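Ribonuclease S-F11 (Nicotiana alata, PDB 1IOO) cleaves RNA as a secreted, glycosylated T2-family ribonuclease associated with gametophytic self-incompatibility, the rejection of self pollen in the style. Local coordinates at residues 115-120 with 142-147; 149-154 with 164-169; 9-14 with 25-30. One frame throughout, in Å; residues are numbered along the deposited sequence.

Contact 1. Residues 115-120 with 142-147; sequences FDLLRT and KTVSQE. With NAG (2-acetamido-2-deoxy-beta-D-glucopyranose), chain C; NAG (2-acetamido-2-deoxy-beta-D-glucopyranose), chain B.
The N-terminal end of helix 117-123 meets the C-terminal end of helix 134-145 in a small apolar contact, with V144 pushed in between F115, L117 and T120. The two methyls of V144 divide the work. With chi1 at -65°, CG1 stands beside the backbone N and turns to T120, while CG2, between N and the carbonyl carbon, lies 3.9 Å from F115 CD2 and 3.8 Å from L117 CD2; a branched residue suits a place with partners on both flanks. The phenyl ring meets the backbone as well: V144 O lies at the ring edge, in its plane, 3.7 Å from F115 CE2. At the more open end, T120 CG2 packs 3.7 Å from T143 OG1, a hydroxyl that bonds back to A140 O within its own helix.

D116 is the N-cap of helix 117-123: its OD1 accepts from R119 N at 3.2 Å, from above the carboxylate plane. F115 and D116 also carry the glycan against them, D116 OD2 lying 3.5 Å from C3 of the NAG of chain B. On the outgoing helix, S145 OG grips E147 O at 2.6 Å, spanning Q146, whose positive phi ends the helical course. Through F115, L117 and T120, the N-capped start of helix 117-123 packs on the last turn of helix 134-145 in the RNase T2 fold.

Contact 2. Residues 149-154 with 164-169; sequences PDIKCA and YEIGIC
Strands 150-154 and 162-170 form the antiparallel beta hairpin of the central sheet, and a classic beta bulge interrupts their regular pairing at K152. D150 and G167 make a hydrogen-bonded pair, with D150 N to G167 O and G167 N to D150 O both at 2.8 Å and nearly straight. I151 and I166 follow as a non-hydrogen-bonded pair; their side chains run side by side the same way, I151 CD1 4.2 Å from I166 CG2, on the face that helix 134-145 covers through F134 and I141. At the bulge Y164 and E165 together oppose K152, whose carbonyl oxygen accepts two amides: Y164 N at 3.0 Å in the carbonyl plane and E165 N at 3.3 Å, tilted from it.

On the other face the aliphatic part of K152 crosses the E165 side chain obliquely, CD lying 3.5 Å from E165 OE1. The lysine chain is extended beyond CG (chi2 178°) and passes over G167, where the lack of a side chain leaves it room. Its NZ bonds to Q6 OE1 on strand 4-10 and stays 4.1 Å from E165 OE1, a separation beyond a salt bridge, at which some attraction probably remains. Were K152 cut back to an alanine, Q6 OE1 would probably lose its lysine donor, and E165 both the aliphatic cover of its flank and a nearby positive charge.

Further out, D150 OD1 holds the amide of S183, disulfides tie C153 to C186 and C169 to C180, and E165 comes close to the catalytic H32. Beyond the bulge, the small methyl of A154 fits against the tyrosine ring, its CB 3.7 Å from Y164 CD1.

Contact 3. Residues 9-14 with 25-30; sequences LTWPAS and APNNFT. With NAG (2-acetamido-2-deoxy-beta-D-glucopyranose), chain B.
P12 is the bump that fills the hollow of the 25-30 loop. Its CB lies 3.7 Å from both A25 CB and P26 CD, while its CD fits close against N28 O (3.1 Å); the compact, rigid ring suits this slot because its CH groups can sit close against P26 O and N28 O. T30 closes the far side, its OG1 and CG2 meeting P12 CG.

W11 packs on another part of the loop. With CG anti to its backbone N (chi1 180°), the indole lays its outer atoms, CZ3 and CH2, against N28 and N27. W11 CE3 comes down over the centre of the F29 ring, 3.7 Å above its plane, with the two six-membered rings inclined at 44°. These residues flank the start of the antiparallel pairing of strands 4-10 and 30-37 in the RNase T2 sheet, where T10 N to T30 O (2.7 Å) and T30 N to T10 O (3.0 Å) make a hydrogen-bonded pair. Between tryptophan and loop, a water accepts from A13 N and donates to P26 O, resting over the rim of one indole face. N28 OD1 accepts from F29 N, and N28 ND2 is covalently joined to C1 of the N-linked sugar.

Contacts 2 and 3 share the central sheet: I166 N lies 2.8 Å from L9 O and Y164 O 3.1 Å from W11 N, so strand 4-10 joins the hairpin to the strand that carries H32. Contact 1 covers the apolar face of that sheet, with F115 CZ 3.8 Å from I168 CG2 and L117 CD1 3.6 Å from L9 CD1. The proton donor H32 is about 3 Å from both E165 of contact 2 and T10 of contact 3, measured between side chains, but about 11 Å from L117 of contact 1. The sugar attached to N28 bridges contacts 1 and 3, its ring passing beside D116.

Contact 1. Residues 115-120 with 142-147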
loop_
_atom_site.group_PDB
_atom_site.type_symbol
_atom_site.label_atom_id
_atom_site.label_comp_id
_atom_site.label_asym_id
_atom_site.label_seq_id
_atom_site.Cartn_x
_atom_site.Cartn_y
_atom_site.Cartn_z
ATOM N N PHE A 115 0.174 2.717 11.517
ATOM C CA PHE A 115 1.604 2.622 11.328
ATOM C C PHE A 115 2.270 3.941 10.994
ATOM O O PHE A 115 1.662 4.888 10.492
ATOM C CB PHE A 115 1.944 1.650 10.187
ATOM C CG PHE A 115 1.303 0.303 10.320
ATOM C CD1 PHE A 115 0.159 -0.017 9.593
ATOM C CD2 PHE A 115 1.827 -0.638 11.194
ATOM C CE1 PHE A 115 -0.457 -1.267 9.739
ATOM C CE2 PHE A 115 1.226 -1.885 11.352
ATOM C CZ PHE A 115 0.084 -2.203 10.627
ATOM N N ASP A 116 3.551 3.970 11.331
ATOM C CA ASP A 116 4.468 5.019 10.969
ATOM C C ASP A 116 5.760 4.335 10.585
ATOM O O ASP A 116 6.735 4.343 11.333
ATOM C CB ASP A 116 4.714 6.004 12.117
ATOM C CG ASP A 116 5.501 7.229 11.670
ATOM O OD1 ASP A 116 6.083 7.199 10.558
ATOM O OD2 ASP A 116 5.549 8.221 12.431
ATOM N N LEU A 117 5.706 3.643 9.450
ATOM C CA LEU A 117 6.817 2.831 8.977
ATOM C C LEU A 117 8.081 3.636 8.783
ATOM O O LEU A 117 9.177 3.122 8.990
ATOM C CB LEU A 117 6.433 2.096 7.689
ATOM C CG LEU A 117 5.195 1.193 7.775
ATOM C CD1 LEU A 117 5.078 0.393 6.486
ATOM C CD2 LEU A 117 5.290 0.246 8.972
ATOM N N LEU A 118 7.947 4.890 8.369
ATOM C CA LEU A 118 9.122 5.720 8.192
ATOM C C LEU A 118 9.870 5.872 9.516
ATOM O O LEU A 118 11.096 5.770 9.566
ATOM C CB LEU A 118 8.729 7.095 7.642
ATOM C CG LEU A 118 9.917 7.985 7.282
ATOM C CD1 LEU A 118 10.788 7.301 6.237
ATOM C CD2 LEU A 118 9.407 9.314 6.756
ATOM N N ARG A 119 9.118 6.101 10.590
ATOM C CA ARG A 119 9.703 6.243 11.917
ATOM C C ARG A 119 10.238 4.895 12.423
ATOM O O ARG A 119 11.313 4.826 13.021
ATOM C CB ARG A 119 8.655 6.810 12.882
ATOM C CG ARG A 119 9.103 6.920 14.338
ATOM C CD ARG A 119 10.325 7.810 14.514
ATOM N NE ARG A 119 10.633 7.990 15.933
ATOM C CZ ARG A 119 11.795 8.434 16.401
ATOM N NH1 ARG A 119 12.776 8.751 15.569
ATOM N NH2 ARG A 119 11.979 8.555 17.712
ATOM N N THR A 120 9.486 3.827 12.176
ATOM C CA THR A 120 9.920 2.493 12.582
ATOM C C THR A 120 11.242 2.131 11.914
ATOM O O THR A 120 12.153 1.604 12.551
ATOM C CB THR A 120 8.851 1.439 12.245
ATOM O OG1 THR A 120 7.675 1.709 13.016
ATOM C CG2 THR A 120 9.361 0.037 12.568
ATOM N N LYS A 142 8.535 -6.045 10.632
ATOM C CA LYS A 142 7.844 -7.091 11.379
ATOM C C LYS A 142 7.640 -6.711 12.844
ATOM O O LYS A 142 6.780 -7.279 13.519
ATOM C CB LYS A 142 8.583 -8.426 11.278
ATOM C CG LYS A 142 7.730 -9.602 11.744
ATOM C CD LYS A 142 8.397 -10.931 11.450
ATOM C CE LYS A 142 7.516 -12.092 11.900
ATOM N NZ LYS A 142 8.172 -13.383 11.570
ATOM N N THR A 143 8.415 -5.756 13.343
ATOM C CA THR A 143 8.243 -5.341 14.734
ATOM C C THR A 143 6.876 -4.709 14.955
ATOM O O THR A 143 6.379 -4.670 16.083
ATOM C CB THR A 143 9.328 -4.347 15.221
ATOM O OG1 THR A 143 9.264 -3.128 14.468
ATOM C CG2 THR A 143 10.706 -4.972 15.101
ATOM N N VAL A 144 6.262 -4.219 13.879
ATOM C CA VAL A 144 4.945 -3.602 13.986
ATOM C C VAL A 144 3.880 -4.417 13.252
ATOM O O VAL A 144 2.699 -4.361 13.604
ATOM C CB VAL A 144 4.939 -2.140 13.467
ATOM C CG1 VAL A 144 5.826 -1.273 14.351
ATOM C CG2 VAL A 144 5.401 -2.084 12.025
ATOM N N SER A 145 4.283 -5.171 12.234
ATOM C CA SER A 145 3.319 -6.001 11.513
ATOM C C SER A 145 3.026 -7.287 12.288
ATOM O O SER A 145 1.994 -7.926 12.071
ATOM C CB SER A 145 3.812 -6.329 10.094
ATOM O OG SER A 145 4.958 -7.159 10.101
ATOM N N GLN A 146 3.926 -7.634 13.209
ATOM C CA GLN A 146 3.800 -8.841 14.046
ATOM C C GLN A 146 3.990 -10.094 13.214
ATOM O O GLN A 146 4.860 -10.922 13.495
ATOM C CB GLN A 146 2.446 -8.866 14.764
ATOM C CG GLN A 146 2.338 -7.808 15.850
ATOM C CD GLN A 146 1.047 -7.877 16.645
ATOM O OE1 GLN A 146 0.409 -8.928 16.745
ATOM N NE2 GLN A 146 0.669 -6.752 17.242
ATOM N N GLU A 147 3.144 -10.252 12.205
ATOM C CA GLU A 147 3.294 -11.345 11.278
ATOM C C GLU A 147 4.144 -10.883 10.102
ATOM O O GLU A 147 4.399 -9.687 9.956
ATOM C CB GLU A 147 1.925 -11.854 10.815
ATOM C CG GLU A 147 1.043 -12.367 11.967
ATOM C CD GLU A 147 1.678 -13.502 12.774
ATOM O OE1 GLU A 147 1.545 -13.484 14.019
ATOM O OE2 GLU A 147 2.294 -14.416 12.175
HETATM C C1 NAG C . 0.141 9.226 12.332
HETATM C C2 NAG C . -0.029 8.675 13.743
HETATM C C3 NAG C . -1.400 9.067 14.311
HETATM C C4 NAG C . -1.625 10.591 14.199
HETATM C C5 NAG C . -1.358 11.048 12.759
HETATM C C6 NAG C . -1.441 12.555 12.590
HETATM C C7 NAG C . 1.175 6.664 14.294
HETATM C C8 NAG C . 1.330 5.163 14.127
HETATM N N2 NAG C . 0.117 7.233 13.728
HETATM O O3 NAG C . -1.460 8.668 15.673
HETATM O O4 NAG C . -2.986 10.932 14.556
HETATM O O5 NAG C . -0.033 10.652 12.345
HETATM O O6 NAG C . -0.423 13.210 13.334
HETATM O O7 NAG C . 2.017 7.297 14.931
HETATM C C1 NAG B . 3.564 9.551 8.314
HETATM C C2 NAG B . 3.544 10.698 9.339
HETATM C C3 NAG B . 3.143 10.184 10.719
HETATM C C4 NAG B . 1.805 9.467 10.613
HETATM C C5 NAG B . 1.937 8.323 9.605
HETATM C C6 NAG B . 0.636 7.572 9.421
HETATM C C7 NAG B . 4.949 12.636 9.626
HETATM C C8 NAG B . 6.316 13.161 10.031
HETATM N N2 NAG B . 4.847 11.328 9.407
HETATM O O3 NAG B . 3.031 11.279 11.618
HETATM O O4 NAG B . 1.430 8.950 11.900
HETATM O O5 NAG B . 2.304 8.855 8.312
HETATM O O6 NAG B . -0.348 8.398 8.816
HETATM O O7 NAG B . 3.998 13.416 9.514
#

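Contact 2. Residues 149-154 with 164-169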
loop_
_atom_site.group_PDB
_atom_site.type_symbol
_atom_site.label_atom_id
_atom_site.label_comp_id
_atom_site.label_asym_id
_atom_site.label_seq_id
_atom_site.Cartn_x
_atom_site.Cartn_y
_atom_site.Cartn_z
ATOM N N PRO A 149 5.569 -9.355 6.955
ATOM C CA PRO A 149 5.099 -8.319 6.040
ATOM C C PRO A 149 5.633 -8.702 4.667
ATOM O O PRO A 149 6.407 -9.651 4.556
ATOM C CB PRO A 149 5.788 -7.071 6.562
ATOM C CG PRO A 149 7.156 -7.620 6.957
ATOM C CD PRO A 149 6.787 -8.917 7.670
ATOM N N ASP A 150 5.207 -8.004 3.622
ATOM C CA ASP A 150 5.755 -8.271 2.303
ATOM C C ASP A 150 6.512 -7.062 1.798
ATOM O O ASP A 150 5.923 -6.018 1.524
ATOM C CB ASP A 150 4.676 -8.674 1.288
ATOM C CG ASP A 150 5.275 -9.181 -0.030
ATOM O OD1 ASP A 150 6.348 -9.823 0.010
ATOM O OD2 ASP A 150 4.673 -8.957 -1.103
ATOM N N ILE A 151 7.833 -7.187 1.739
ATOM C CA ILE A 151 8.678 -6.114 1.238
ATOM C C ILE A 151 8.792 -6.223 -0.278
ATOM O O ILE A 151 9.329 -7.199 -0.794
ATOM C CB ILE A 151 10.081 -6.190 1.868
ATOM C CG1 ILE A 151 9.966 -6.285 3.397
ATOM C CG2 ILE A 151 10.904 -4.981 1.456
ATOM C CD1 ILE A 151 9.114 -5.201 4.028
ATOM N N LYS A 152 8.260 -5.232 -0.985
ATOM C CA LYS A 152 8.243 -5.265 -2.443
ATOM C C LYS A 152 9.277 -4.327 -3.040
ATOM O O LYS A 152 9.360 -3.158 -2.670
ATOM C CB LYS A 152 6.840 -4.904 -2.937
ATOM C CG LYS A 152 5.751 -5.779 -2.321
ATOM C CD LYS A 152 4.370 -5.362 -2.780
ATOM C CE LYS A 152 3.292 -6.203 -2.114
ATOM N NZ LYS A 152 1.947 -5.834 -2.631
ATOM N N CYS A 153 10.058 -4.842 -3.982
ATOM C CA CYS A 153 11.081 -4.032 -4.613
ATOM C C CYS A 153 10.801 -3.808 -6.076
ATOM O O CYS A 153 10.045 -4.541 -6.714
ATOM C CB CYS A 153 12.455 -4.690 -4.507
ATOM S SG CYS A 153 13.150 -4.743 -2.833
ATOM N N ALA A 154 11.414 -2.753 -6.592
ATOM C CA ALA A 154 11.358 -2.426 -7.992
ATOM C C ALA A 154 12.757 -2.122 -8.473
ATOM O O ALA A 154 13.605 -1.702 -7.686
ATOM C CB ALA A 154 10.452 -1.225 -8.227
ATOM N N TYR A 164 9.940 -0.275 -2.915
ATOM C CA TYR A 164 8.862 0.304 -3.707
ATOM C C TYR A 164 7.553 0.360 -2.925
ATOM O O TYR A 164 6.886 1.398 -2.878
ATOM C CB TYR A 164 8.705 -0.552 -4.962
ATOM C CG TYR A 164 7.734 -0.034 -5.981
ATOM C CD1 TYR A 164 8.016 1.114 -6.718
ATOM C CD2 TYR A 164 6.556 -0.724 -6.253
ATOM C CE1 TYR A 164 7.151 1.562 -7.711
ATOM C CE2 TYR A 164 5.679 -0.286 -7.241
ATOM C CZ TYR A 164 5.984 0.854 -7.968
ATOM O OH TYR A 164 5.136 1.277 -8.966
ATOM N N GLU A 165 7.184 -0.764 -2.321
ATOM C CA GLU A 165 5.958 -0.852 -1.536
ATOM C C GLU A 165 6.130 -1.821 -0.379
ATOM O O GLU A 165 6.984 -2.705 -0.417
ATOM C CB GLU A 165 4.792 -1.375 -2.389
ATOM C CG GLU A 165 4.457 -0.581 -3.628
ATOM C CD GLU A 165 3.417 -1.285 -4.493
ATOM O OE1 GLU A 165 3.453 -2.533 -4.575
ATOM O OE2 GLU A 165 2.578 -0.595 -5.102
ATOM N N ILE A 166 5.321 -1.637 0.656
ATOM C CA ILE A 166 5.318 -2.541 1.787
ATOM C C ILE A 166 3.914 -3.037 2.042
ATOM O O ILE A 166 2.980 -2.245 2.146
ATOM C CB ILE A 166 5.833 -1.872 3.074
ATOM C CG1 ILE A 166 7.299 -1.485 2.897
ATOM C CG2 ILE A 166 5.682 -2.831 4.259
ATOM C CD1 ILE A 166 7.863 -0.704 4.068
ATOM N N GLY A 167 3.762 -4.354 2.110
ATOM C CA GLY A 167 2.455 -4.915 2.372
ATOM C C GLY A 167 2.371 -5.468 3.779
ATOM O O GLY A 167 3.308 -6.086 4.288
ATOM N N ILE A 168 1.247 -5.180 4.426
ATOM C CA ILE A 168 0.950 -5.680 5.761
ATOM C C ILE A 168 -0.413 -6.353 5.727
ATOM O O ILE A 168 -1.390 -5.752 5.285
ATOM C CB ILE A 168 0.992 -4.531 6.803
ATOM C CG1 ILE A 168 2.410 -3.946 6.850
ATOM C CG2 ILE A 168 0.596 -5.045 8.180
ATOM C CD1 ILE A 168 2.580 -2.756 7.785
ATOM N N CYS A 169 -0.472 -7.602 6.175
ATOM C CA CYS A 169 -1.698 -8.384 6.068
ATOM C C CYS A 169 -2.457 -8.496 7.378
ATOM O O CYS A 169 -1.883 -8.482 8.467
ATOM C CB CYS A 169 -1.357 -9.759 5.477
ATOM S SG CYS A 169 -0.676 -9.498 3.807
#

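Contact 3. Residues 9-14 with 25-30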
loop_
_atom_site.group_PDB
_atom_site.type_symbol
_atom_site.label_atom_id
_atom_site.label_comp_id
_atom_site.label_asym_id
_atom_site.label_seq_id
_atom_site.Cartn_x
_atom_site.Cartn_y
_atom_site.Cartn_z
ATOM N N LEU A 9 1.244 -0.227 1.104
ATOM C CA LEU A 9 1.715 1.139 1.279
ATOM C C LEU A 9 2.833 1.457 0.300
ATOM O O LEU A 9 3.818 0.725 0.196
ATOM C CB LEU A 9 2.214 1.357 2.709
ATOM C CG LEU A 9 1.164 1.152 3.811
ATOM C CD1 LEU A 9 1.830 1.277 5.175
ATOM C CD2 LEU A 9 0.037 2.167 3.677
ATOM N N THR A 10 2.665 2.563 -0.410
ATOM C CA THR A 10 3.627 3.016 -1.397
ATOM C C THR A 10 4.632 3.992 -0.799
ATOM O O THR A 10 4.287 4.812 0.049
ATOM C CB THR A 10 2.929 3.817 -2.522
ATOM O OG1 THR A 10 2.054 2.966 -3.265
ATOM C CG2 THR A 10 3.958 4.460 -3.443
ATOM N N TRP A 11 5.888 3.856 -1.206
ATOM C CA TRP A 11 6.888 4.850 -0.873
ATOM C C TRP A 11 6.939 5.823 -2.049
ATOM O O TRP A 11 7.476 5.495 -3.103
ATOM C CB TRP A 11 8.257 4.193 -0.644
ATOM C CG TRP A 11 9.348 5.180 -0.296
ATOM C CD1 TRP A 11 10.543 5.334 -0.938
ATOM C CD2 TRP A 11 9.328 6.160 0.756
ATOM N NE1 TRP A 11 11.266 6.347 -0.359
ATOM C CE2 TRP A 11 10.545 6.873 0.682
ATOM C CE3 TRP A 11 8.399 6.503 1.751
ATOM C CZ2 TRP A 11 10.860 7.913 1.563
ATOM C CZ3 TRP A 11 8.710 7.541 2.630
ATOM C CH2 TRP A 11 9.934 8.233 2.526
ATOM N N PRO A 12 6.303 7.002 -1.911
ATOM C CA PRO A 12 6.223 8.028 -2.959
ATOM C C PRO A 12 7.472 8.316 -3.770
ATOM O O PRO A 12 7.413 8.367 -5.001
ATOM C CB PRO A 12 5.691 9.243 -2.213
ATOM C CG PRO A 12 4.774 8.603 -1.213
ATOM C CD PRO A 12 5.656 7.491 -0.683
ATOM N N ALA A 13 8.600 8.515 -3.099
ATOM C CA ALA A 13 9.833 8.806 -3.813
ATOM C C ALA A 13 10.140 7.725 -4.842
ATOM O O ALA A 13 10.571 8.020 -5.956
ATOM C CB ALA A 13 10.980 8.956 -2.833
ATOM N N SER A 14 9.914 6.469 -4.471
ATOM C CA SER A 14 10.161 5.367 -5.387
ATOM C C SER A 14 9.088 5.308 -6.473
ATOM O O SER A 14 9.393 5.137 -7.653
ATOM C CB SER A 14 10.202 4.041 -4.624
ATOM O OG SER A 14 10.541 2.969 -5.485
ATOM N N ALA A 25 5.615 14.116 -4.654
ATOM C CA ALA A 25 5.709 12.922 -3.818
ATOM C C ALA A 25 5.819 13.274 -2.339
ATOM O O ALA A 25 6.752 13.960 -1.928
ATOM C CB ALA A 25 6.905 12.080 -4.236
ATOM N N PRO A 26 4.850 12.829 -1.518
ATOM C CA PRO A 26 4.924 13.129 -0.084
ATOM C C PRO A 26 6.124 12.407 0.516
ATOM O O PRO A 26 6.532 11.362 0.012
ATOM C CB PRO A 26 3.617 12.558 0.457
ATOM C CG PRO A 26 2.685 12.676 -0.704
ATOM C CD PRO A 26 3.545 12.233 -1.860
ATOM N N ASN A 27 6.690 12.961 1.585
ATOM C CA ASN A 27 7.833 12.331 2.250
ATOM C C ASN A 27 7.364 11.350 3.315
ATOM O O ASN A 27 7.906 11.291 4.417
ATOM C CB ASN A 27 8.751 13.379 2.892
ATOM C CG ASN A 27 9.941 12.747 3.601
ATOM O OD1 ASN A 27 10.696 11.979 3.005
ATOM N ND2 ASN A 27 10.108 13.063 4.880
ATOM N N ASN A 28 6.347 10.573 2.969
ATOM C CA ASN A 28 5.787 9.590 3.874
ATOM C C ASN A 28 5.059 8.531 3.082
ATOM O O ASN A 28 4.662 8.775 1.942
ATOM C CB ASN A 28 4.816 10.283 4.827
ATOM C CG ASN A 28 4.639 9.544 6.141
ATOM O OD1 ASN A 28 5.239 8.495 6.379
ATOM N ND2 ASN A 28 3.805 10.120 7.001
ATOM N N PHE A 29 4.891 7.351 3.664
ATOM C CA PHE A 29 4.187 6.293 2.968
ATOM C C PHE A 29 2.739 6.672 2.745
ATOM O O PHE A 29 2.128 7.355 3.569
ATOM C CB PHE A 29 4.241 4.971 3.744
ATOM C CG PHE A 29 5.601 4.345 3.775
ATOM C CD1 PHE A 29 6.535 4.736 4.725
ATOM C CD2 PHE A 29 5.959 3.383 2.833
ATOM C CE1 PHE A 29 7.810 4.184 4.741
ATOM C CE2 PHE A 29 7.235 2.823 2.836
ATOM C CZ PHE A 29 8.164 3.225 3.792
ATOM N N THR A 30 2.208 6.266 1.600
ATOM C CA THR A 30 0.815 6.508 1.275
ATOM C C THR A 30 0.151 5.201 0.891
ATOM O O THR A 30 0.833 4.216 0.613
ATOM C CB THR A 30 0.654 7.502 0.113
ATOM O OG1 THR A 30 1.320 6.991 -1.042
ATOM C CG2 THR A 30 1.233 8.859 0.487
HETATM C C1 NAG B . 3.564 9.551 8.314
HETATM C C2 NAG B . 3.544 10.698 9.339
HETATM C C3 NAG B . 3.143 10.184 10.719
HETATM C C4 NAG B . 1.805 9.467 10.613
HETATM C C5 NAG B . 1.937 8.323 9.605
HETATM C C6 NAG B . 0.636 7.572 9.421
HETATM C C7 NAG B . 4.949 12.636 9.626
HETATM C C8 NAG B . 6.316 13.161 10.031
HETATM N N2 NAG B . 4.847 11.328 9.407
HETATM O O3 NAG B . 3.031 11.279 11.618
HETATM O O4 NAG B . 1.430 8.950 11.900
HETATM O O5 NAG B . 2.304 8.855 8.312
HETATM O O6 NAG B . -0.348 8.398 8.816
HETATM O O7 NAG B . 3.998 13.416 9.514
HETATM O O HOH W 1 8.620 9.474 -0.322
#